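Local coordinates for Tat-secreted protein Rv2525c (Mycobacterium tuberculosis, PDB 4PMQ) that may act as a peptidoglycan hydrolase with glycosidase activity and hydrolyses p-nitrophenyl esters in vitro, preferring the butyrate, at residues L7-Q19 with W41-L55. Residues are numbered along the deposited sequence; the frame is centred on the assembly and turned at random.
Sequences LLDYAAGVIPASQ and WMLGKPIQLSEARDL
Glu-51 of helix 49-57 lies against Val-14 in the loop that follows strand 6-9. Its CB leads toward residues 7-19; CG, anti to the backbone N (chi1 178°), lies 3.8 Å from Val-14 CG1, and CD passes the same methyl at a similar distance. At the carboxylate, OE1 remains beside the two Val-14 methyls, whereas OE2 receives a hydrogen bond of 2.7 Å from a water that also donates to Ile-15 O and is hydrogen-bonded to Tyr-10 OH. Since Tyr-10 OH and Glu-51 OE2 stand 3.9 Å apart, this water is what links them; Arg-30 forms a salt bridge with OE2. Ile-15 CD1 sits over the centre of the Tyr-10 ring, 3.6 Å above its plane.

One turn further along, Asp-54 OD2 accepts Ala-17 N at 2.8 Å, nearly straight at 173° but from above the carboxylate plane. Separate waters join OD2 to Ile-15 O, in the loop before helix 17-22, and OD1 to Ser-18 N, so Ala-17 N and Ser-18 N tie Asp-54 to the helix start. Ala-17 CB also packs on Leu-55 CD2.

At the far end, Gly-44 N, in the type I turn Met-42 to Lys-45, donates to Ala-11 O at 2.8 Å; the bond is bent (144°), its donor above the carbonyl plane, and Gly-44 CA lies 3.5 Å from Gly-13 O. Lys-45 NZ hydrogen-bonds to Gln-67 O and to a bound L-tartrate, probably from the crystallisation liquor. The contact thus joins successive beta-alpha loops and helices of a TIM-barrel-like, glycoside hydrolase-like domain, where strands 6-9 and 27-31 pair in parallel.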
ATOM      1  N   LEU A   7       4.381   4.986 -10.042  1.00  6.77           N
ATOM      2  CA  LEU A   7       4.957   4.120  -9.035  1.00  5.84           C
ATOM      3  C   LEU A   7       4.553   2.706  -9.354  1.00 11.37           C
ATOM      4  O   LEU A   7       3.383   2.464  -9.666  1.00 11.34           O
ATOM      5  CB  LEU A   7       4.506   4.457  -7.615  1.00  6.24           C
ATOM      6  CG  LEU A   7       4.801   5.877  -7.130  1.00  8.93           C
ATOM      7  CD1 LEU A   7       4.191   6.093  -5.759  1.00  9.08           C
ATOM      8  CD2 LEU A   7       6.314   6.174  -7.060  1.00  7.74           C
ATOM      9  N   LEU A   8       5.499   1.762  -9.253  1.00  6.13           N
ATOM     10  CA  LEU A   8       5.148   0.364  -9.514  1.00  6.30           C
ATOM     11  C   LEU A   8       4.950  -0.371  -8.215  1.00  9.13           C
ATOM     12  O   LEU A   8       5.664  -0.098  -7.255  1.00  7.11           O
ATOM     13  CB  LEU A   8       6.277  -0.319 -10.311  1.00  6.78           C
ATOM     14  CG  LEU A   8       6.646   0.323 -11.657  1.00 10.42           C
ATOM     15  CD1 LEU A   8       7.754  -0.469 -12.331  1.00 11.09           C
ATOM     16  CD2 LEU A   8       5.402   0.485 -12.583  1.00  9.29           C
ATOM     17  N   ASP A   9       4.042  -1.353  -8.207  1.00  7.13           N
ATOM     18  CA  ASP A   9       3.914  -2.233  -7.046  1.00  7.13           C
ATOM     19  C   ASP A   9       4.013  -3.683  -7.537  1.00  9.82           C
ATOM     20  O   ASP A   9       3.619  -3.986  -8.664  1.00  9.71           O
ATOM     21  CB  ASP A   9       2.659  -1.961  -6.209  1.00  7.74           C
ATOM     22  CG  ASP A   9       1.377  -2.444  -6.849  1.00 10.00           C
ATOM     23  OD1 ASP A   9       1.122  -3.669  -6.803  1.00 11.12           O
ATOM     24  OD2 ASP A   9       0.636  -1.603  -7.387  1.00 11.48           O
ATOM     25  N   TYR A  10       4.588  -4.566  -6.713  1.00  7.61           N
ATOM     26  CA  TYR A  10       4.842  -5.954  -7.123  1.00  8.09           C
ATOM     27  C   TYR A  10       5.134  -6.801  -5.923  1.00 12.05           C
ATOM     28  O   TYR A  10       5.774  -6.317  -4.986  1.00 11.90           O
ATOM     29  CB  TYR A  10       6.038  -6.026  -8.098  1.00  8.17           C
ATOM     30  CG  TYR A  10       7.160  -5.057  -7.777  1.00  8.72           C
ATOM     31  CD1 TYR A  10       7.111  -3.735  -8.212  1.00 10.29           C
ATOM     32  CD2 TYR A  10       8.283  -5.469  -7.056  1.00  8.32           C
ATOM     33  CE1 TYR A  10       8.137  -2.839  -7.928  1.00  9.57           C
ATOM     34  CE2 TYR A  10       9.337  -4.584  -6.789  1.00  8.27           C
ATOM     35  CZ  TYR A  10       9.244  -3.265  -7.215  1.00 11.61           C
ATOM     36  OH  TYR A  10      10.226  -2.347  -6.974  1.00 10.12           O
ATOM     37  N   ALA A  11       4.691  -8.059  -5.965  1.00 11.17           N
ATOM     38  CA  ALA A  11       4.903  -9.002  -4.864  1.00 11.51           C
ATOM     39  C   ALA A  11       5.812 -10.167  -5.239  1.00 11.90           C
ATOM     40  O   ALA A  11       6.357 -10.805  -4.325  1.00 11.77           O
ATOM     41  CB  ALA A  11       3.555  -9.563  -4.414  1.00 13.39           C
ATOM     42  N   ALA A  12       5.940 -10.503  -6.547  1.00 10.65           N
ATOM     43  CA  ALA A  12       6.614 -11.734  -6.966  1.00 11.69           C
ATOM     44  C   ALA A  12       8.135 -11.729  -6.859  1.00 16.14           C
ATOM     45  O   ALA A  12       8.737 -12.793  -6.910  1.00 15.68           O
ATOM     46  CB  ALA A  12       6.218 -12.117  -8.388  1.00 12.19           C
ATOM     47  N   GLY A  13       8.748 -10.565  -6.700  1.00 12.02           N
ATOM     48  CA  GLY A  13      10.201 -10.510  -6.644  1.00 11.95           C
ATOM     49  C   GLY A  13      10.727  -9.117  -6.391  1.00 13.26           C
ATOM     50  O   GLY A  13       9.957  -8.166  -6.219  1.00 11.78           O
ATOM     51  N   VAL A  14      12.049  -9.015  -6.301  1.00  9.92           N
ATOM     52  CA  VAL A  14      12.728  -7.746  -6.057  1.00  9.76           C
ATOM     53  C   VAL A  14      13.299  -7.284  -7.381  1.00 13.22           C
ATOM     54  O   VAL A  14      13.994  -8.049  -8.037  1.00 15.71           O
ATOM     55  CB  VAL A  14      13.827  -7.886  -4.968  1.00 13.42           C
ATOM     56  CG1 VAL A  14      14.602  -6.586  -4.797  1.00 12.17           C
ATOM     57  CG2 VAL A  14      13.218  -8.333  -3.635  1.00 13.44           C
ATOM     58  N   ILE A  15      13.045  -6.036  -7.759  1.00  8.63           N
ATOM     59  CA  ILE A  15      13.560  -5.560  -9.039  1.00  7.44           C
ATOM     60  C   ILE A  15      14.731  -4.607  -8.842  1.00 10.15           C
ATOM     61  O   ILE A  15      14.595  -3.658  -8.066  1.00  9.93           O
ATOM     62  CB  ILE A  15      12.437  -4.876  -9.863  1.00  9.11           C
ATOM     63  CG1 ILE A  15      11.261  -5.832 -10.131  1.00  9.35           C
ATOM     64  CG2 ILE A  15      12.972  -4.249 -11.191  1.00  9.87           C
ATOM     65  CD1 ILE A  15       9.976  -5.075 -10.547  1.00 10.43           C
ATOM     66  N   PRO A  16      15.863  -4.781  -9.579  1.00  9.64           N
ATOM     67  CA  PRO A  16      16.946  -3.786  -9.483  1.00  9.34           C
ATOM     68  C   PRO A  16      16.383  -2.393  -9.760  1.00 13.01           C
ATOM     69  O   PRO A  16      15.579  -2.222 -10.689  1.00 11.90           O
ATOM     70  CB  PRO A  16      17.950  -4.247 -10.554  1.00 11.24           C
ATOM     71  CG  PRO A  16      17.694  -5.711 -10.702  1.00 14.24           C
ATOM     72  CD  PRO A  16      16.201  -5.850 -10.536  1.00 10.31           C
ATOM     73  N   ALA A  17      16.733  -1.405  -8.926  1.00 10.97           N
ATOM     74  CA  ALA A  17      16.239  -0.039  -9.078  1.00 10.49           C
ATOM     75  C   ALA A  17      16.524   0.521 -10.483  1.00 12.35           C
ATOM     76  O   ALA A  17      15.696   1.261 -11.039  1.00 11.78           O
ATOM     77  CB  ALA A  17      16.882   0.856  -8.035  1.00 11.79           C
ATOM     78  N   SER A  18      17.684   0.150 -11.081  1.00  8.78           N
ATOM     79  CA  SER A  18      18.011   0.603 -12.438  1.00  9.24           C
ATOM     80  C   SER A  18      16.948   0.151 -13.447  1.00 10.44           C
ATOM     81  O   SER A  18      16.651   0.886 -14.398  1.00 10.01           O
ATOM     82  CB  SER A  18      19.385   0.093 -12.871  1.00 12.16           C
ATOM     83  OG  SER A  18      19.438  -1.321 -12.823  1.00 17.32           O
ATOM     84  N   GLN A  19      16.329  -1.038 -13.208  1.00  7.58           N
ATOM     85  CA  GLN A  19      15.274  -1.493 -14.122  1.00  7.83           C
ATOM     86  C   GLN A  19      13.945  -0.765 -13.851  1.00  9.94           C
ATOM     87  O   GLN A  19      13.212  -0.500 -14.808  1.00  9.20           O
ATOM     88  CB  GLN A  19      15.105  -3.008 -14.090  1.00  8.85           C
ATOM     89  CG  GLN A  19      16.376  -3.684 -14.638  1.00 11.80           C
ATOM     90  CD  GLN A  19      16.256  -5.190 -14.708  1.00 34.60           C
ATOM     91  OE1 GLN A  19      16.005  -5.861 -13.715  1.00 28.87           O
ATOM     92  NE2 GLN A  19      16.487  -5.760 -15.874  1.00 35.42           N
ATOM     93  N   TRP A  41       6.396 -17.806  -2.577  1.00 10.53           N
ATOM     94  CA  TRP A  41       6.718 -17.255  -3.904  1.00 10.88           C
ATOM     95  C   TRP A  41       6.753 -15.722  -3.900  1.00 11.47           C
ATOM     96  O   TRP A  41       7.208 -15.131  -4.876  1.00 10.95           O
ATOM     97  CB  TRP A  41       5.669 -17.709  -4.941  1.00  9.94           C
ATOM     98  CG  TRP A  41       4.265 -17.220  -4.697  1.00 11.36           C
ATOM     99  CD1 TRP A  41       3.314 -17.828  -3.924  1.00 13.57           C
ATOM    100  CD2 TRP A  41       3.641 -16.043  -5.252  1.00 11.72           C
ATOM    101  NE1 TRP A  41       2.140 -17.101  -3.958  1.00 12.41           N
ATOM    102  CE2 TRP A  41       2.318 -15.993  -4.749  1.00 14.80           C
ATOM    103  CE3 TRP A  41       4.084 -15.005  -6.093  1.00 13.97           C
ATOM    104  CZ2 TRP A  41       1.417 -14.964  -5.096  1.00 14.94           C
ATOM    105  CZ3 TRP A  41       3.205 -13.977  -6.426  1.00 15.25           C
ATOM    106  CH2 TRP A  41       1.890 -13.955  -5.926  1.00 16.09           C
ATOM    107  N   MET A  42       6.221 -15.061  -2.845  1.00  8.14           N
ATOM    108  CA  MET A  42       6.178 -13.586  -2.871  1.00  9.74           C
ATOM    109  C   MET A  42       7.488 -13.015  -2.354  1.00 12.59           C
ATOM    110  O   MET A  42       7.546 -12.380  -1.298  1.00 11.46           O
ATOM    111  CB  MET A  42       4.972 -13.043  -2.119  1.00 11.77           C
ATOM    112  CG  MET A  42       3.664 -13.340  -2.864  1.00 16.69           C
ATOM    113  SD  MET A  42       2.204 -12.607  -2.100  1.00 22.12           S
ATOM    114  CE  MET A  42       2.324 -13.382  -0.572  1.00 16.15           C
ATOM    115  N   LEU A  43       8.529 -13.172  -3.184  1.00 11.02           N
ATOM    116  CA  LEU A  43       9.884 -12.712  -2.876  1.00 10.91           C
ATOM    117  C   LEU A  43       9.955 -11.197  -2.749  1.00 10.72           C
ATOM    118  O   LEU A  43      10.920 -10.684  -2.185  1.00  9.84           O
ATOM    119  CB  LEU A  43      10.868 -13.226  -3.941  1.00 12.14           C
ATOM    120  CG  LEU A  43      11.003 -14.778  -3.989  1.00 18.11           C
ATOM    121  CD1 LEU A  43      11.970 -15.225  -5.101  1.00 20.76           C
ATOM    122  CD2 LEU A  43      11.428 -15.354  -2.643  1.00 19.89           C
ATOM    123  N   GLY A  44       8.899 -10.500  -3.181  1.00  8.64           N
ATOM    124  CA  GLY A  44       8.813  -9.051  -3.007  1.00  9.06           C
ATOM    125  C   GLY A  44       8.318  -8.643  -1.631  1.00 11.20           C
ATOM    126  O   GLY A  44       8.138  -7.449  -1.374  1.00  9.67           O
ATOM    127  N   LYS A  45       8.079  -9.615  -0.731  1.00  8.83           N
ATOM    128  CA  LYS A  45       7.610  -9.300   0.629  1.00  7.96           C
ATOM    129  C   LYS A  45       8.571  -9.840   1.690  1.00 11.66           C
ATOM    130  O   LYS A  45       8.813 -11.032   1.701  1.00 11.97           O
ATOM    131  CB  LYS A  45       6.231  -9.943   0.887  1.00  8.67           C
ATOM    132  CG  LYS A  45       5.082  -9.502   0.002  1.00 10.18           C
ATOM    133  CD  LYS A  45       3.757 -10.016   0.606  1.00  9.15           C
ATOM    134  CE  LYS A  45       2.575  -9.591  -0.215  1.00 11.40           C
ATOM    135  NZ  LYS A  45       1.315 -10.079   0.423  1.00  9.90           N
ATOM    136  N   PRO A  46       9.057  -9.050   2.645  1.00  9.25           N
ATOM    137  CA  PRO A  46       8.954  -7.595   2.762  1.00  8.68           C
ATOM    138  C   PRO A  46      10.131  -6.920   2.071  1.00 11.94           C
ATOM    139  O   PRO A  46      11.146  -7.582   1.799  1.00 12.48           O
ATOM    140  CB  PRO A  46       9.059  -7.382   4.282  1.00 10.23           C
ATOM    141  CG  PRO A  46       9.915  -8.520   4.789  1.00 15.29           C
ATOM    142  CD  PRO A  46       9.931  -9.605   3.705  1.00 10.71           C
ATOM    143  N   ILE A  47      10.027  -5.622   1.818  1.00  7.10           N
ATOM    144  CA  ILE A  47      11.163  -4.860   1.309  1.00  7.69           C
ATOM    145  C   ILE A  47      12.285  -4.946   2.348  1.00 10.35           C
ATOM    146  O   ILE A  47      12.000  -4.806   3.542  1.00  9.76           O
ATOM    147  CB  ILE A  47      10.778  -3.388   0.992  1.00  9.68           C
ATOM    148  CG1 ILE A  47      12.020  -2.577   0.548  1.00  8.82           C
ATOM    149  CG2 ILE A  47      10.017  -2.708   2.161  1.00  9.42           C
ATOM    150  CD1 ILE A  47      11.756  -1.109  -0.029  1.00  7.52           C
ATOM    151  N   GLN A  48      13.543  -5.187   1.898  1.00  9.79           N
ATOM    152  CA  GLN A  48      14.691  -5.238   2.797  1.00  8.86           C
ATOM    153  C   GLN A  48      15.475  -3.921   2.716  1.00 11.36           C
ATOM    154  O   GLN A  48      15.398  -3.195   1.700  1.00  9.54           O
ATOM    155  CB  GLN A  48      15.616  -6.432   2.452  1.00 10.09           C
ATOM    156  CG  GLN A  48      14.938  -7.812   2.412  1.00 16.32           C
ATOM    157  CD  GLN A  48      14.482  -8.296   3.773  1.00 38.56           C
ATOM    158  OE1 GLN A  48      15.147  -8.102   4.800  1.00 34.14           O
ATOM    159  NE2 GLN A  48      13.362  -8.998   3.803  1.00 38.94           N
ATOM    160  N   LEU A  49      16.298  -3.645   3.755  1.00  7.10           N
ATOM    161  CA  LEU A  49      17.104  -2.426   3.759  1.00  7.82           C
ATOM    162  C   LEU A  49      17.940  -2.240   2.458  1.00 10.71           C
ATOM    163  O   LEU A  49      17.972  -1.128   1.908  1.00 10.23           O
ATOM    164  CB  LEU A  49      18.025  -2.434   4.977  1.00  8.35           C
ATOM    165  CG  LEU A  49      18.957  -1.207   5.137  1.00 12.97           C
ATOM    166  CD1 LEU A  49      18.165   0.063   5.397  1.00 14.58           C
ATOM    167  CD2 LEU A  49      19.954  -1.436   6.285  1.00 15.22           C
ATOM    168  N   SER A  50      18.565  -3.323   1.969  1.00  9.47           N
ATOM    169  CA  SER A  50      19.443  -3.259   0.773  1.00  8.10           C
ATOM    170  C   SER A  50      18.655  -2.803  -0.470  1.00 11.14           C
ATOM    171  O   SER A  50      19.174  -2.019  -1.269  1.00 11.10           O
ATOM    172  CB  SER A  50      20.098  -4.606   0.502  1.00 11.53           C
ATOM    173  OG  SER A  50      19.134  -5.626   0.291  1.00 14.04           O
ATOM    174  N   GLU A  51      17.390  -3.249  -0.593  1.00  8.39           N
ATOM    175  CA  GLU A  51      16.556  -2.828  -1.731  1.00  7.88           C
ATOM    176  C   GLU A  51      16.183  -1.345  -1.590  1.00 10.05           C
ATOM    177  O   GLU A  51      16.269  -0.594  -2.560  1.00  9.61           O
ATOM    178  CB  GLU A  51      15.277  -3.677  -1.816  1.00  9.26           C
ATOM    179  CG  GLU A  51      14.385  -3.216  -2.958  1.00 13.41           C
ATOM    180  CD  GLU A  51      12.971  -3.757  -2.945  1.00 13.06           C
ATOM    181  OE1 GLU A  51      12.661  -4.690  -2.166  1.00 10.11           O
ATOM    182  OE2 GLU A  51      12.170  -3.254  -3.757  1.00  8.84           O
ATOM    183  N   ALA A  52      15.793  -0.908  -0.369  1.00  8.04           N
ATOM    184  CA  ALA A  52      15.475   0.509  -0.114  1.00  9.53           C
ATOM    185  C   ALA A  52      16.686   1.399  -0.461  1.00 13.42           C
ATOM    186  O   ALA A  52      16.538   2.455  -1.089  1.00 14.00           O
ATOM    187  CB  ALA A  52      15.107   0.697   1.351  1.00 10.64           C
ATOM    188  N   ARG A  53      17.891   0.929  -0.116  1.00  8.56           N
ATOM    189  CA  ARG A  53      19.110   1.695  -0.401  1.00  9.21           C
ATOM    190  C   ARG A  53      19.374   1.770  -1.925  1.00 10.50           C
ATOM    191  O   ARG A  53      19.773   2.825  -2.439  1.00 10.81           O
ATOM    192  CB  ARG A  53      20.290   1.085   0.350  1.00  9.11           C
ATOM    193  CG  ARG A  53      20.226   1.428   1.837  1.00 18.51           C
ATOM    194  CD  ARG A  53      21.529   1.116   2.570  1.00 29.18           C
ATOM    195  NE  ARG A  53      22.666   1.846   1.997  1.00 37.96           N
ATOM    196  CZ  ARG A  53      23.007   3.091   2.322  1.00 46.78           C
ATOM    197  NH1 ARG A  53      22.318   3.761   3.239  1.00 28.34           N
ATOM    198  NH2 ARG A  53      24.053   3.668   1.748  1.00 29.16           N
ATOM    199  N   ASP A  54      19.009   0.707  -2.642  1.00  7.53           N
ATOM    200  CA  ASP A  54      19.159   0.634  -4.105  1.00  8.86           C
ATOM    201  C   ASP A  54      18.190   1.611  -4.766  1.00 10.46           C
ATOM    202  O   ASP A  54      18.599   2.393  -5.645  1.00 10.23           O
ATOM    203  CB  ASP A  54      18.908  -0.798  -4.600  1.00 10.85           C
ATOM    204  CG  ASP A  54      19.084  -0.972  -6.106  1.00 12.62           C
ATOM    205  OD1 ASP A  54      19.919  -0.257  -6.695  1.00 12.95           O
ATOM    206  OD2 ASP A  54      18.389  -1.822  -6.688  1.00 13.33           O
ATOM    207  N   LEU A  55      16.913   1.589  -4.326  1.00  6.92           N
ATOM    208  CA  LEU A  55      15.905   2.512  -4.876  1.00  6.41           C
ATOM    209  C   LEU A  55      16.298   3.980  -4.630  1.00  9.33           C
ATOM    210  O   LEU A  55      16.380   4.759  -5.586  1.00  9.25           O
ATOM    211  CB  LEU A  55      14.514   2.240  -4.266  1.00  6.39           C
ATOM    212  CG  LEU A  55      13.897   0.898  -4.628  1.00  9.44           C
ATOM    213  CD1 LEU A  55      12.691   0.573  -3.759  1.00  9.38           C
ATOM    214  CD2 LEU A  55      13.473   0.897  -6.069  1.00 10.48           C
TER
HETATM  215  O   HOH W   1      12.540  -3.621  -6.365  1.00  9.42           O
HETATM  216  O   HOH W   2      16.346  -3.299  -5.741  1.00 15.04           O
HETATM  217  O   HOH W   3      19.931  -0.798  -9.463  1.00 16.98           O